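Local coordinates for nitroreductase-like family protein (Bacillus cereus, PDB 2I7H) that belongs to the nitroreductase-like flavoprotein family and holds flavin mononucleotide in a two-subunit assembly, its exact function not being established, at residues A11-E16 against F123-W128; E50-K55 against Y113-A118; L70-E75 against N142-F147; P93-V98 against I162-Y167; M100-R105 against G156-G161. All blocks are in the same frame, centred on the assembly; numbering follows the deposited sequence. Where two conformers were deposited one is given.

Contact 1: residues A11-E16 against F123-W128; sequences ANVIKE and FQLLAW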
# COMPACT_ATOMS: atom_id res chain seq x y z
N ALA A 11 8.66 0.90 12.90
CA ALA A 11 7.43 1.27 13.61
C ALA A 11 7.41 2.78 13.90
O ALA A 11 6.36 3.43 13.79
CB ALA A 11 7.32 0.48 14.92
N ASN A 12 8.56 3.33 14.27
CA ASN A 12 8.61 4.75 14.59
C ASN A 12 8.35 5.62 13.37
O ASN A 12 7.52 6.52 13.43
CB ASN A 12 9.91 5.13 15.30
CG ASN A 12 9.92 4.67 16.74
OD1 ASN A 12 8.88 4.43 17.34
ND2 ASN A 12 11.11 4.54 17.30
N VAL A 13 9.01 5.30 12.27
CA VAL A 13 8.81 6.00 11.01
C VAL A 13 7.34 5.92 10.55
O VAL A 13 6.72 6.96 10.22
CB VAL A 13 9.77 5.46 9.93
CG1 VAL A 13 9.59 6.18 8.61
CG2 VAL A 13 11.24 5.58 10.43
N ILE A 14 6.78 4.70 10.55
CA ILE A 14 5.38 4.46 10.17
C ILE A 14 4.41 5.33 11.00
O ILE A 14 3.48 5.93 10.46
CB ILE A 14 5.00 2.96 10.30
CG1 ILE A 14 5.69 2.14 9.19
CG2 ILE A 14 3.50 2.78 10.32
CD1 ILE A 14 5.54 0.63 9.24
N LYS A 15 4.63 5.40 12.30
CA LYS A 15 3.74 6.16 13.18
C LYS A 15 4.00 7.67 13.21
O LYS A 15 3.10 8.45 13.57
CB LYS A 15 3.77 5.60 14.60
CG LYS A 15 3.43 4.11 14.68
CD LYS A 15 3.05 3.70 16.11
CE LYS A 15 4.09 4.17 17.13
NZ LYS A 15 5.31 3.30 17.11
N GLU A 16 5.19 8.09 12.83
CA GLU A 16 5.56 9.50 12.91
C GLU A 16 5.31 10.22 11.57
O GLU A 16 5.02 11.41 11.56
CB GLU A 16 7.00 9.66 13.39
CG GLU A 16 7.19 9.36 14.89
CD GLU A 16 8.65 9.42 15.37
OE1 GLU A 16 9.55 9.78 14.57
OE2 GLU A 16 8.90 9.13 16.57
N PHE A 123 7.60 4.55 -0.48
CA PHE A 123 8.23 5.81 -0.84
C PHE A 123 8.02 6.85 0.25
O PHE A 123 8.94 7.58 0.60
CB PHE A 123 7.70 6.37 -2.15
CG PHE A 123 8.28 7.69 -2.47
CD1 PHE A 123 9.55 7.79 -3.10
CD2 PHE A 123 7.64 8.85 -2.07
CE1 PHE A 123 10.10 9.02 -3.34
CE2 PHE A 123 8.19 10.09 -2.31
CZ PHE A 123 9.41 10.18 -2.94
N GLN A 124 6.79 6.92 0.77
CA GLN A 124 6.43 7.92 1.78
C GLN A 124 7.24 7.70 3.06
O GLN A 124 7.70 8.67 3.67
CB GLN A 124 4.94 7.88 2.07
CG GLN A 124 4.02 8.48 0.97
CD GLN A 124 2.61 8.72 1.57
OE1 GLN A 124 2.07 7.85 2.25
NE2 GLN A 124 2.04 9.89 1.36
N LEU A 125 7.46 6.43 3.41
CA LEU A 125 8.25 6.03 4.57
C LEU A 125 9.74 6.35 4.39
O LEU A 125 10.36 6.99 5.22
CB LEU A 125 8.05 4.52 4.85
CG LEU A 125 6.65 4.14 5.31
CD1 LEU A 125 6.51 2.61 5.53
CD2 LEU A 125 6.28 4.94 6.56
N LEU A 126 10.28 5.91 3.26
CA LEU A 126 11.63 6.26 2.83
C LEU A 126 11.91 7.76 2.83
O LEU A 126 12.96 8.19 3.30
CB LEU A 126 11.88 5.65 1.44
CG LEU A 126 11.94 4.12 1.42
CD1 LEU A 126 11.68 3.53 0.06
CD2 LEU A 126 13.28 3.60 1.95
N ALA A 127 10.97 8.54 2.31
CA ALA A 127 11.11 9.99 2.27
C ALA A 127 11.09 10.57 3.68
O ALA A 127 11.92 11.40 4.03
CB ALA A 127 10.03 10.64 1.33
N TRP A 128 10.15 10.12 4.52
CA TRP A 128 10.06 10.62 5.90
C TRP A 128 11.40 10.47 6.65
O TRP A 128 11.79 11.35 7.42
CB TRP A 128 8.95 9.91 6.69
CG TRP A 128 8.73 10.56 8.00
CD1 TRP A 128 9.22 10.17 9.23
CD2 TRP A 128 8.02 11.79 8.22
NE1 TRP A 128 8.84 11.08 10.19
CE2 TRP A 128 8.10 12.08 9.61
CE3 TRP A 128 7.31 12.68 7.38
CZ2 TRP A 128 7.48 13.21 10.19
CZ3 TRP A 128 6.71 13.81 7.94
CH2 TRP A 128 6.79 14.05 9.35
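The indole of Trp128 and the isobutyl group of Leu125 reach from helix 106-129 to helix 10-16 as two prongs, one lying against Val13 and Glu16, the other against Ile14. The two short helical segments run nearly at right angles, 101° between their directions, with axes 9.5 Å apart. Leu125 sets its two methyls against the CA and CG1 of Ile14: CD2 sits 3.8 Å from Ile14 CA, and CD1 is equally close to Ile14 CG1, the two side chains crossing at a slant. Val13 lies between the prongs. Its CG1, set opposite the backbone N (chi1 -179°), touches the carbonyl O of Leu125 at 3.6 Å and comes within 4.1 Å of Trp128 CD1, the valine and the indole passing one another in opposite senses. Trp128 extends past Val13 to the end of helix 10-16, where Glu16 O approaches Trp128 CZ2 at 3.3 Å, obliquely and toward the rim of the ring, while Glu16 CB comes near Trp128 NE1. Phe168 meets the same indole, and across the subunit interface Ile10 of the second subunit packs on Val13 and Asn122 of that subunit on Ile14. With no hydrogen bond between the segments, the crossing rests on apolar contacts of Val13, Ile14, Leu125 and Trp128, with Glu16 O near the indole rim as the polar exception.

Contact 2: residues E50-K55 against Y113-A118; sequences EPWNCK and YAATCA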
# COMPACT_ATOMS: atom_id res chain seq x y z
N GLU A 50 5.74 -5.55 -11.60
CA GLU A 50 6.25 -4.20 -11.31
C GLU A 50 5.38 -3.11 -11.98
O GLU A 50 5.88 -2.36 -12.82
CB GLU A 50 7.73 -4.07 -11.72
CG GLU A 50 8.68 -4.94 -10.92
CD GLU A 50 10.14 -4.77 -11.37
OE1 GLU A 50 10.52 -5.24 -12.47
OE2 GLU A 50 10.90 -4.14 -10.61
N PRO A 51 4.10 -3.02 -11.61
CA PRO A 51 3.14 -2.23 -12.39
C PRO A 51 3.37 -0.72 -12.37
O PRO A 51 2.76 0.01 -13.17
CB PRO A 51 1.80 -2.57 -11.72
CG PRO A 51 2.17 -2.87 -10.31
CD PRO A 51 3.43 -3.65 -10.44
N TRP A 52 4.21 -0.24 -11.47
CA TRP A 52 4.30 1.20 -11.20
C TRP A 52 5.10 1.93 -12.29
O TRP A 52 6.06 1.38 -12.84
CB TRP A 52 4.91 1.43 -9.82
CG TRP A 52 6.09 0.54 -9.56
CD1 TRP A 52 7.36 0.65 -10.12
CD2 TRP A 52 6.12 -0.64 -8.73
NE1 TRP A 52 8.16 -0.35 -9.67
CE2 TRP A 52 7.44 -1.18 -8.83
CE3 TRP A 52 5.18 -1.29 -7.93
CZ2 TRP A 52 7.84 -2.33 -8.15
CZ3 TRP A 52 5.58 -2.47 -7.23
CH2 TRP A 52 6.90 -2.96 -7.36
N ASN A 53 4.70 3.16 -12.59
CA ASN A 53 5.41 4.06 -13.51
C ASN A 53 5.26 5.44 -12.93
O ASN A 53 4.35 5.67 -12.15
CB ASN A 53 4.76 4.10 -14.89
CG ASN A 53 4.79 2.78 -15.59
OD1 ASN A 53 5.64 2.55 -16.43
ND2 ASN A 53 3.86 1.90 -15.27
N CYS A 54 6.14 6.37 -13.32
CA CYS A 54 6.16 7.72 -12.73
C CYS A 54 6.40 8.82 -13.74
O CYS A 54 7.10 8.62 -14.74
CB CYS A 54 7.24 7.80 -11.65
SG CYS A 54 6.99 6.63 -10.28
N LYS A 55 5.83 10.00 -13.47
CA LYS A 55 6.30 11.25 -14.08
C LYS A 55 6.74 12.14 -12.93
O LYS A 55 5.99 12.34 -11.97
CB LYS A 55 5.23 11.93 -14.93
CG LYS A 55 4.28 10.96 -15.59
CD LYS A 55 3.82 11.39 -16.94
CE LYS A 55 4.68 10.68 -17.97
NZ LYS A 55 4.02 10.52 -19.27
N TYR A 113 -2.73 -2.60 -8.63
CA TYR A 113 -3.08 -1.44 -7.84
C TYR A 113 -2.58 -1.57 -6.38
O TYR A 113 -1.98 -0.63 -5.83
CB TYR A 113 -4.60 -1.24 -7.92
CG TYR A 113 -5.11 -0.00 -7.29
CD1 TYR A 113 -5.01 1.22 -7.93
CD2 TYR A 113 -5.70 -0.04 -6.03
CE1 TYR A 113 -5.48 2.39 -7.33
CE2 TYR A 113 -6.18 1.12 -5.43
CZ TYR A 113 -6.06 2.30 -6.07
OH TYR A 113 -6.58 3.40 -5.46
N ALA A 114 -2.81 -2.73 -5.78
CA ALA A 114 -2.24 -3.06 -4.47
C ALA A 114 -0.72 -2.81 -4.41
O ALA A 114 -0.22 -2.10 -3.51
CB ALA A 114 -2.57 -4.52 -4.09
N ALA A 115 -0.00 -3.39 -5.38
CA ALA A 115 1.44 -3.23 -5.52
C ALA A 115 1.82 -1.78 -5.71
O ALA A 115 2.82 -1.31 -5.15
CB ALA A 115 1.97 -4.11 -6.70
N THR A 116 1.05 -1.06 -6.52
CA THR A 116 1.37 0.33 -6.76
C THR A 116 1.16 1.19 -5.49
O THR A 116 1.96 2.04 -5.20
CB THR A 116 0.64 0.87 -7.97
OG1 THR A 116 1.04 0.10 -9.11
CG2 THR A 116 0.98 2.30 -8.19
N CYS A 117 0.13 0.88 -4.70
CA CYS A 117 -0.05 1.49 -3.39
C CYS A 117 1.03 1.15 -2.36
O CYS A 117 1.40 2.02 -1.57
CB CYS A 117 -1.42 1.17 -2.83
SG CYS A 117 -2.74 1.79 -3.86
N ALA A 118 1.52 -0.09 -2.37
CA ALA A 118 2.60 -0.54 -1.51
C ALA A 118 3.91 0.23 -1.85
O ALA A 118 4.62 0.65 -0.94
CB ALA A 118 2.82 -2.14 -1.60
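Pro51 and Trp52 belong to the loop leading into strand 53-58, which lies against one side of helix 106-129, with the CA atoms of Trp52 and Thr116 5.4 Å apart. The chain changes from a compact conformation at Pro51 (psi -13°) to an extended one at Trp52 (psi 145°), and both CB atoms point toward the helix. Pro51 puts its CG corner against Ala115 and Thr116: CG is 3.8 Å from Ala115 CB and 3.4 Å from Thr116 OG1. That hydroxyl is hydrogen-bonded to Asp112 O, one turn back along the helix. Trp52 brings the six-membered ring of its indole beside Ala115, CZ3 being 3.6 Å from Ala115 O, which lies oblique to the ring, and 4.0 Å from Ala115 CB. Its chi1 of 43° folds the indole back beside Pro51, whose CD lies over one face near the rim; Thr116 CA is at the ring edge. Phe119 stacks on the indole. Lys183 of the second subunit packs on Trp52, and Cys54 and Lys55 pair in parallel with a strand of that subunit. Ala114 touches flavin mononucleotide; the contact thus seats the entry to strand 53-58, outermost within the chain, on the long helix lining the flavin pocket of this nitroreductase-like fold.

Contact 3: residues L70-E75 against N142-F147; sequences LNSFTE and NYNPLF
Asn144 turns its CG opposite the backbone N (chi1 -168°), which carries the carboxamide in two directions at once: OD1 back to its own helix, ND2 across to Ser72. OD1 accepts from Leu146 N at 2.9 Å, making Asn144 the N-cap of helix 145-150. ND2 gives a weak, bent bond to Ser72 O, 3.1 Å long with 126° at the hydrogen. A water joins the same amide more firmly, accepting from Asn144 ND2 at 2.8 Å and donating weakly to Ser72 OG. The main bond of that hydroxyl goes to Val69 O, behind it in helix 62-71. With OG so occupied, the methylene of Ser72 meets the first turn of the opposite helix: its CB is 3.7 Å from Phe147 N and 3.8 Å from Phe147 CB, while Leu146 CB lies 3.9 Å from Ser72 CA. The phenyl of Phe147 leads away from Ser72, to pack on Leu65, Ala68 and Ile162. Leu146 stays at the exposed border. The carboxamide of Asn144 therefore serves as a double link, its oxygen capping one helix and its nitrogen tying the chain after another; since the direct bond is weak, close carbon packing and the shared water probably contribute much of the hold.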
# COMPACT_ATOMS: atom_id res chain seq x y z
N LEU A 70 -5.04 22.90 -15.04
CA LEU A 70 -5.95 23.99 -15.31
C LEU A 70 -6.81 23.77 -16.55
O LEU A 70 -7.97 24.15 -16.57
CB LEU A 70 -5.18 25.32 -15.38
CG LEU A 70 -4.54 25.75 -14.07
CD1 LEU A 70 -4.00 27.15 -14.23
CD2 LEU A 70 -5.51 25.66 -12.88
N ASN A 71 -6.21 23.23 -17.61
CA ASN A 71 -6.89 23.02 -18.89
C ASN A 71 -7.96 21.96 -18.77
O ASN A 71 -8.81 21.81 -19.65
CB ASN A 71 -5.90 22.63 -19.99
CG ASN A 71 -5.08 23.81 -20.47
OD1 ASN A 71 -5.46 24.96 -20.28
ND2 ASN A 71 -3.94 23.52 -21.10
N SER A 72 -7.92 21.23 -17.64
CA SER A 72 -8.85 20.12 -17.33
C SER A 72 -10.09 20.56 -16.54
O SER A 72 -11.06 19.82 -16.47
CB SER A 72 -8.13 18.98 -16.59
OG SER A 72 -8.06 19.18 -15.17
N PHE A 73 -10.03 21.74 -15.94
CA PHE A 73 -11.14 22.32 -15.20
C PHE A 73 -12.18 22.93 -16.11
O PHE A 73 -11.86 23.47 -17.19
CB PHE A 73 -10.65 23.39 -14.20
CG PHE A 73 -9.84 22.84 -13.06
CD1 PHE A 73 -9.04 23.69 -12.29
CD2 PHE A 73 -9.85 21.47 -12.75
CE1 PHE A 73 -8.27 23.20 -11.23
CE2 PHE A 73 -9.09 20.97 -11.70
CZ PHE A 73 -8.31 21.83 -10.93
N THR A 74 -13.44 22.87 -15.68
CA THR A 74 -14.48 23.69 -16.31
C THR A 74 -14.12 25.13 -16.02
O THR A 74 -13.27 25.41 -15.18
CB THR A 74 -15.86 23.41 -15.72
OG1 THR A 74 -15.79 23.58 -14.29
CG2 THR A 74 -16.30 21.97 -16.05
N GLU A 75 -14.77 26.04 -16.70
CA GLU A 75 -14.43 27.42 -16.54
C GLU A 75 -14.73 27.90 -15.11
O GLU A 75 -14.03 28.76 -14.60
CB GLU A 75 -15.13 28.25 -17.62
CG GLU A 75 -14.22 29.29 -18.28
CD GLU A 75 -12.80 28.80 -18.57
OE1 GLU A 75 -12.60 27.61 -18.95
OE2 GLU A 75 -11.87 29.60 -18.40
N ASN A 142 -7.44 13.16 -11.02
CA ASN A 142 -6.75 11.96 -11.45
C ASN A 142 -7.60 11.05 -12.35
O ASN A 142 -7.06 10.15 -12.99
CB ASN A 142 -6.28 11.18 -10.22
CG ASN A 142 -5.32 11.98 -9.32
OD1 ASN A 142 -5.01 13.15 -9.62
ND2 ASN A 142 -4.83 11.35 -8.24
N TYR A 143 -8.90 11.30 -12.40
CA TYR A 143 -9.82 10.49 -13.23
C TYR A 143 -10.30 11.24 -14.47
O TYR A 143 -10.97 10.68 -15.33
CB TYR A 143 -11.02 9.98 -12.40
CG TYR A 143 -10.67 9.12 -11.20
CD1 TYR A 143 -10.13 9.69 -10.04
CD2 TYR A 143 -10.90 7.75 -11.22
CE1 TYR A 143 -9.79 8.90 -8.92
CE2 TYR A 143 -10.60 6.93 -10.12
CZ TYR A 143 -10.05 7.51 -8.98
OH TYR A 143 -9.75 6.73 -7.91
N ASN A 144 -9.95 12.53 -14.53
CA ASN A 144 -10.38 13.43 -15.60
C ASN A 144 -9.62 13.12 -16.89
O ASN A 144 -8.39 13.25 -16.94
CB ASN A 144 -10.17 14.88 -15.15
CG ASN A 144 -10.84 15.87 -16.06
OD1 ASN A 144 -10.85 15.69 -17.27
ND2 ASN A 144 -11.40 16.92 -15.49
N PRO A 145 -10.33 12.66 -17.94
CA PRO A 145 -9.67 12.27 -19.18
C PRO A 145 -8.91 13.42 -19.84
O PRO A 145 -7.93 13.18 -20.57
CB PRO A 145 -10.82 11.74 -20.06
CG PRO A 145 -12.05 12.29 -19.48
CD PRO A 145 -11.78 12.44 -18.00
N LEU A 146 -9.35 14.65 -19.56
CA LEU A 146 -8.65 15.86 -20.00
C LEU A 146 -7.28 16.04 -19.35
O LEU A 146 -6.33 16.43 -20.03
CB LEU A 146 -9.52 17.11 -19.78
CG LEU A 146 -10.70 17.37 -20.74
CD1 LEU A 146 -11.56 18.52 -20.23
CD2 LEU A 146 -10.26 17.58 -22.19
N PHE A 147 -7.18 15.76 -18.05
CA PHE A 147 -5.91 15.80 -17.35
C PHE A 147 -4.98 14.66 -17.79
O PHE A 147 -3.78 14.86 -18.01
CB PHE A 147 -6.15 15.80 -15.82
CG PHE A 147 -4.89 15.75 -15.02
CD1 PHE A 147 -4.59 14.62 -14.25
CD2 PHE A 147 -3.96 16.80 -15.07
CE1 PHE A 147 -3.41 14.55 -13.52
CE2 PHE A 147 -2.78 16.74 -14.35
CZ PHE A 147 -2.51 15.60 -13.57
O HOH W 1 -10.51 18.04 -13.12

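Contact 4: residues P93-V98 against I162-Y167; sequences PAQIVV and ILHIGY
Ile96 and Leu163 face each other as an antiparallel hydrogen-bonded pair at the tight centre of two strands: Ile96 N reaches Leu163 O and Leu163 N reaches Ile96 O, both at 2.8 Å and both nearly straight. On the face bearing Ala94, Ile96, Leu163 and Ile165 the packing is closest where the methyl ends meet, Ile96 CD1 lying only 3.4 Å from Ile165 CD1, less than usual van der Waals contact. The other face carries Gln95 over His164, a non-hydrogen-bonded pair. Gln95 bends at chi2 (92°) and rests CG on one face of the imidazole, a CH-pi contact 3.7 Å from the ring centroid; Gln95 NE2 hydrogen-bonds to Phe89 O. Further along this face Val97 CG2 lies 4.1 Å from Ile162 CD1, side by side. Toward Pro93 the ladder slackens: Ala94 N to Ile165 O is a weak bond of 3.3 Å, and Pro93, partly exposed, sets CG 3.8 Å from the CA of Gly166, a residue with no side chain in the way. Strands 94-101 and 157-167 are the two central strands of the sheet, flanked by 53-58 and 132-137; Met120 and Phe123 of helix 106-129 pack on Leu163, while the rings of Phe89 and His164 meet edge-to-face.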
# COMPACT_ATOMS: atom_id res chain seq x y z
N PRO A 93 8.25 21.75 -4.20
CA PRO A 93 9.46 21.38 -4.96
C PRO A 93 9.31 20.30 -6.05
O PRO A 93 9.98 20.39 -7.08
CB PRO A 93 10.44 20.92 -3.85
CG PRO A 93 10.04 21.65 -2.67
CD PRO A 93 8.51 21.76 -2.75
N ALA A 94 8.50 19.29 -5.82
CA ALA A 94 8.36 18.20 -6.78
C ALA A 94 6.96 17.65 -6.70
O ALA A 94 6.34 17.66 -5.63
CB ALA A 94 9.41 17.08 -6.50
N GLN A 95 6.45 17.23 -7.85
CA GLN A 95 5.27 16.36 -7.95
C GLN A 95 5.67 15.08 -8.65
O GLN A 95 6.43 15.11 -9.63
CB GLN A 95 4.14 17.02 -8.74
CG GLN A 95 3.36 18.06 -7.99
CD GLN A 95 3.91 19.46 -8.18
OE1 GLN A 95 4.52 19.78 -9.22
NE2 GLN A 95 3.67 20.33 -7.19
N ILE A 96 5.16 13.96 -8.14
CA ILE A 96 5.31 12.66 -8.78
C ILE A 96 3.94 12.04 -9.10
O ILE A 96 3.19 11.66 -8.20
CB ILE A 96 6.20 11.71 -7.96
CG1 ILE A 96 7.59 12.34 -7.79
CG2 ILE A 96 6.38 10.38 -8.71
CD1 ILE A 96 8.56 11.51 -7.02
N VAL A 97 3.61 11.98 -10.38
CA VAL A 97 2.41 11.30 -10.83
C VAL A 97 2.75 9.80 -10.90
O VAL A 97 3.68 9.40 -11.59
CB VAL A 97 1.88 11.86 -12.19
CG1 VAL A 97 0.59 11.21 -12.54
CG2 VAL A 97 1.72 13.39 -12.18
N VAL A 98 2.04 8.99 -10.14
CA VAL A 98 2.28 7.54 -10.12
C VAL A 98 1.12 6.89 -10.87
O VAL A 98 -0.05 7.10 -10.53
CB VAL A 98 2.34 6.96 -8.69
CG1 VAL A 98 2.52 5.45 -8.74
CG2 VAL A 98 3.48 7.65 -7.83
N ILE A 162 -0.91 11.46 -7.02
CA ILE A 162 0.10 12.48 -7.27
C ILE A 162 0.72 12.78 -5.93
O ILE A 162 0.05 13.21 -5.01
CB ILE A 162 -0.45 13.76 -7.95
CG1 ILE A 162 -1.20 13.37 -9.23
CG2 ILE A 162 0.72 14.79 -8.19
CD1 ILE A 162 -1.63 14.53 -10.13
N LEU A 163 2.02 12.52 -5.82
CA LEU A 163 2.73 12.81 -4.59
C LEU A 163 3.34 14.20 -4.67
O LEU A 163 4.05 14.50 -5.61
CB LEU A 163 3.82 11.77 -4.33
CG LEU A 163 3.45 10.32 -4.05
CD1 LEU A 163 4.61 9.51 -4.54
CD2 LEU A 163 3.21 10.12 -2.55
N HIS A 164 3.04 15.03 -3.68
CA HIS A 164 3.59 16.39 -3.56
C HIS A 164 4.64 16.35 -2.46
O HIS A 164 4.38 15.87 -1.38
CB HIS A 164 2.50 17.40 -3.25
CG HIS A 164 1.55 17.60 -4.40
ND1 HIS A 164 1.46 18.80 -5.08
CD2 HIS A 164 0.67 16.76 -5.00
CE1 HIS A 164 0.54 18.70 -6.03
NE2 HIS A 164 0.06 17.47 -6.00
N ILE A 165 5.84 16.83 -2.77
CA ILE A 165 7.01 16.48 -1.98
C ILE A 165 7.89 17.70 -1.73
O ILE A 165 8.08 18.51 -2.62
CB ILE A 165 7.88 15.43 -2.73
CG1 ILE A 165 7.04 14.24 -3.16
CG2 ILE A 165 9.08 14.99 -1.87
CD1 ILE A 165 7.56 13.53 -4.42
N GLY A 166 8.44 17.79 -0.53
CA GLY A 166 9.49 18.76 -0.24
C GLY A 166 9.84 18.77 1.23
O GLY A 166 9.18 18.10 2.04
N TYR A 167 10.88 19.51 1.57
CA TYR A 167 11.27 19.70 2.97
C TYR A 167 10.25 20.60 3.65
O TYR A 167 9.56 21.37 2.99
CB TYR A 167 12.70 20.27 3.07
CG TYR A 167 13.73 19.32 2.54
CD1 TYR A 167 14.31 19.51 1.28
CD2 TYR A 167 14.10 18.19 3.27
CE1 TYR A 167 15.25 18.59 0.77
CE2 TYR A 167 15.03 17.27 2.79
CZ TYR A 167 15.59 17.47 1.54
OH TYR A 167 16.50 16.56 1.07

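Contact 5: residues M100-R105 against G156-G161; sequences MNEDPR and GQRIVG
An antiparallel ladder frays here into a salt-bridged end, at the end of the sheet where strand 94-101 finishes and strand 157-167 starts. Met100 (selenomethionine) and Arg158 form its last hydrogen-bonded pair, Met100 N to Arg158 O at 2.9 Å and Arg158 N to Met100 O at 2.7 Å. One residue on, Asn101 and Gln157 make a non-hydrogen-bonded pair with side chains alongside each other, amide planes only 10° apart. Gln157 OE1 accepts from Thr154 N, which helps hold the amide while Gln157 NE2 donates to Asn101 OD1 at 3.3 Å. Beyond, Glu102 N still reaches Gly156 O at 2.8 Å. The Glu102 side chain swings back, bent at chi2 (92°), to meet Arg158 side-on. Arg158 NH2 binds Glu102 OE1 at 2.7 Å on its syn lone pair, and Arg158 NE binds Glu102 OE2 at 2.9 Å, both oxygens near the guanidinium plane, although the carboxylate is turned 36° from it. This grip fixes the guanidinium's rotation, and Arg158 NH1 forms a salt bridge to Asp110 of the second subunit. Met100 CE lies 3.9 Å from Arg158 CD, and Met100 CG packs on Val160. Val160 and Gly161 both face Val98, a classic beta bulge. This is an antiparallel ladder between two strands distant in sequence, closed just past their last pairs by a side-on carboxylate-guanidinium salt bridge near the subunit interface.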
# COMPACT_ATOMS: atom_id res chain seq x y z
N MSE A 100 -0.21 3.39 -13.65
CA MSE A 100 -0.07 2.00 -14.09
C MSE A 100 -0.95 1.74 -15.31
O MSE A 100 -1.94 2.43 -15.53
CB MSE A 100 -0.45 1.02 -12.96
CG MSE A 100 -1.90 1.16 -12.51
SE MSE A 100 -2.34 -0.12 -11.13
CE MSE A 100 -4.03 -0.66 -11.76
N ASN A 101 -0.58 0.72 -16.08
CA ASN A 101 -1.47 0.24 -17.14
C ASN A 101 -2.60 -0.50 -16.48
O ASN A 101 -2.37 -1.33 -15.61
CB ASN A 101 -0.71 -0.64 -18.13
CG ASN A 101 0.32 0.14 -18.89
OD1 ASN A 101 0.01 1.12 -19.55
ND2 ASN A 101 1.58 -0.29 -18.79
N GLU A 102 -3.82 -0.21 -16.91
CA GLU A 102 -4.97 -0.83 -16.30
C GLU A 102 -5.24 -2.17 -16.96
O GLU A 102 -5.61 -2.22 -18.14
CB GLU A 102 -6.19 0.07 -16.42
CG GLU A 102 -7.36 -0.48 -15.72
CD GLU A 102 -7.43 0.00 -14.34
OE1 GLU A 102 -8.51 0.44 -13.96
OE2 GLU A 102 -6.41 -0.04 -13.63
N ASP A 103 -5.07 -3.24 -16.21
CA ASP A 103 -5.35 -4.58 -16.72
C ASP A 103 -6.87 -4.68 -16.85
O ASP A 103 -7.58 -4.24 -15.96
CB ASP A 103 -4.76 -5.68 -15.80
CG ASP A 103 -4.72 -7.06 -16.47
OD1 ASP A 103 -5.79 -7.64 -16.76
OD2 ASP A 103 -3.59 -7.59 -16.71
N PRO A 104 -7.37 -5.20 -17.98
CA PRO A 104 -8.83 -5.35 -18.14
C PRO A 104 -9.49 -6.34 -17.16
O PRO A 104 -10.70 -6.30 -16.96
CB PRO A 104 -9.00 -5.79 -19.61
CG PRO A 104 -7.63 -6.26 -20.04
CD PRO A 104 -6.60 -5.66 -19.14
N ARG A 105 -8.69 -7.18 -16.52
CA ARG A 105 -9.16 -8.19 -15.62
C ARG A 105 -9.06 -7.73 -14.18
O ARG A 105 -8.03 -7.20 -13.76
CB ARG A 105 -8.34 -9.48 -15.81
CG ARG A 105 -8.45 -10.13 -17.21
CD ARG A 105 -7.30 -11.11 -17.44
NE ARG A 105 -6.02 -10.40 -17.38
CZ ARG A 105 -4.83 -10.95 -17.58
NH1 ARG A 105 -4.73 -12.25 -17.83
NH2 ARG A 105 -3.73 -10.19 -17.56
N GLY A 156 -6.90 3.89 -20.35
CA GLY A 156 -6.43 2.62 -19.80
C GLY A 156 -5.05 2.69 -19.13
O GLY A 156 -4.40 1.66 -18.93
N GLN A 157 -4.62 3.90 -18.79
CA GLN A 157 -3.56 4.09 -17.81
C GLN A 157 -4.18 4.80 -16.62
O GLN A 157 -4.79 5.85 -16.78
CB GLN A 157 -2.39 4.87 -18.38
CG GLN A 157 -1.64 4.09 -19.44
CD GLN A 157 -0.51 4.88 -20.03
OE1 GLN A 157 -0.70 5.98 -20.53
NE2 GLN A 157 0.69 4.32 -19.97
N ARG A 158 -4.03 4.21 -15.45
CA ARG A 158 -4.67 4.68 -14.25
C ARG A 158 -3.68 5.45 -13.39
O ARG A 158 -2.53 5.04 -13.23
CB ARG A 158 -5.24 3.50 -13.46
CG ARG A 158 -5.74 3.88 -12.09
CD ARG A 158 -6.02 2.65 -11.24
NE ARG A 158 -7.22 1.92 -11.68
CZ ARG A 158 -8.44 2.05 -11.14
NH1 ARG A 158 -8.61 2.92 -10.14
NH2 ARG A 158 -9.48 1.34 -11.61
N ILE A 159 -4.15 6.57 -12.85
CA ILE A 159 -3.34 7.39 -11.97
C ILE A 159 -3.70 7.00 -10.56
O ILE A 159 -4.82 7.20 -10.10
CB ILE A 159 -3.56 8.91 -12.22
CG1 ILE A 159 -3.19 9.28 -13.66
CG2 ILE A 159 -2.83 9.76 -11.16
CD1 ILE A 159 -3.42 10.76 -14.01
N VAL A 160 -2.73 6.40 -9.89
CA VAL A 160 -2.91 5.96 -8.51
C VAL A 160 -2.76 7.11 -7.51
O VAL A 160 -3.46 7.14 -6.50
CB VAL A 160 -1.97 4.80 -8.18
CG1 VAL A 160 -2.27 4.27 -6.82
CG2 VAL A 160 -2.15 3.71 -9.25
N GLY A 161 -1.88 8.07 -7.80
CA GLY A 161 -1.73 9.21 -6.93
C GLY A 161 -0.78 10.23 -7.51
O GLY A 161 0.01 9.92 -8.40

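Contacts 4 and 5 lie on the same two central strands, 94-101 and 157-167, their centres 20 Å apart. Contact 2, its centre about 9 Å from that of contact 5, brings strand 53-58 against helix 106-129, which also carries contact 1 (centres 18 Å apart). Contact 3, its centre 32 Å from that of contact 1, joins helices beyond the sheet, its Phe147 touching Ile162 of contact 4. Contact 2 is nested within contact 1 and 5 within 4; 1 and 2 each alternate along the chain with 3, 4 and 5. Sheet and long helix form one core; contacts 1 and 2 meet the second subunit most broadly, 3 and 5 through Tyr143 and Arg158, 4 not at all.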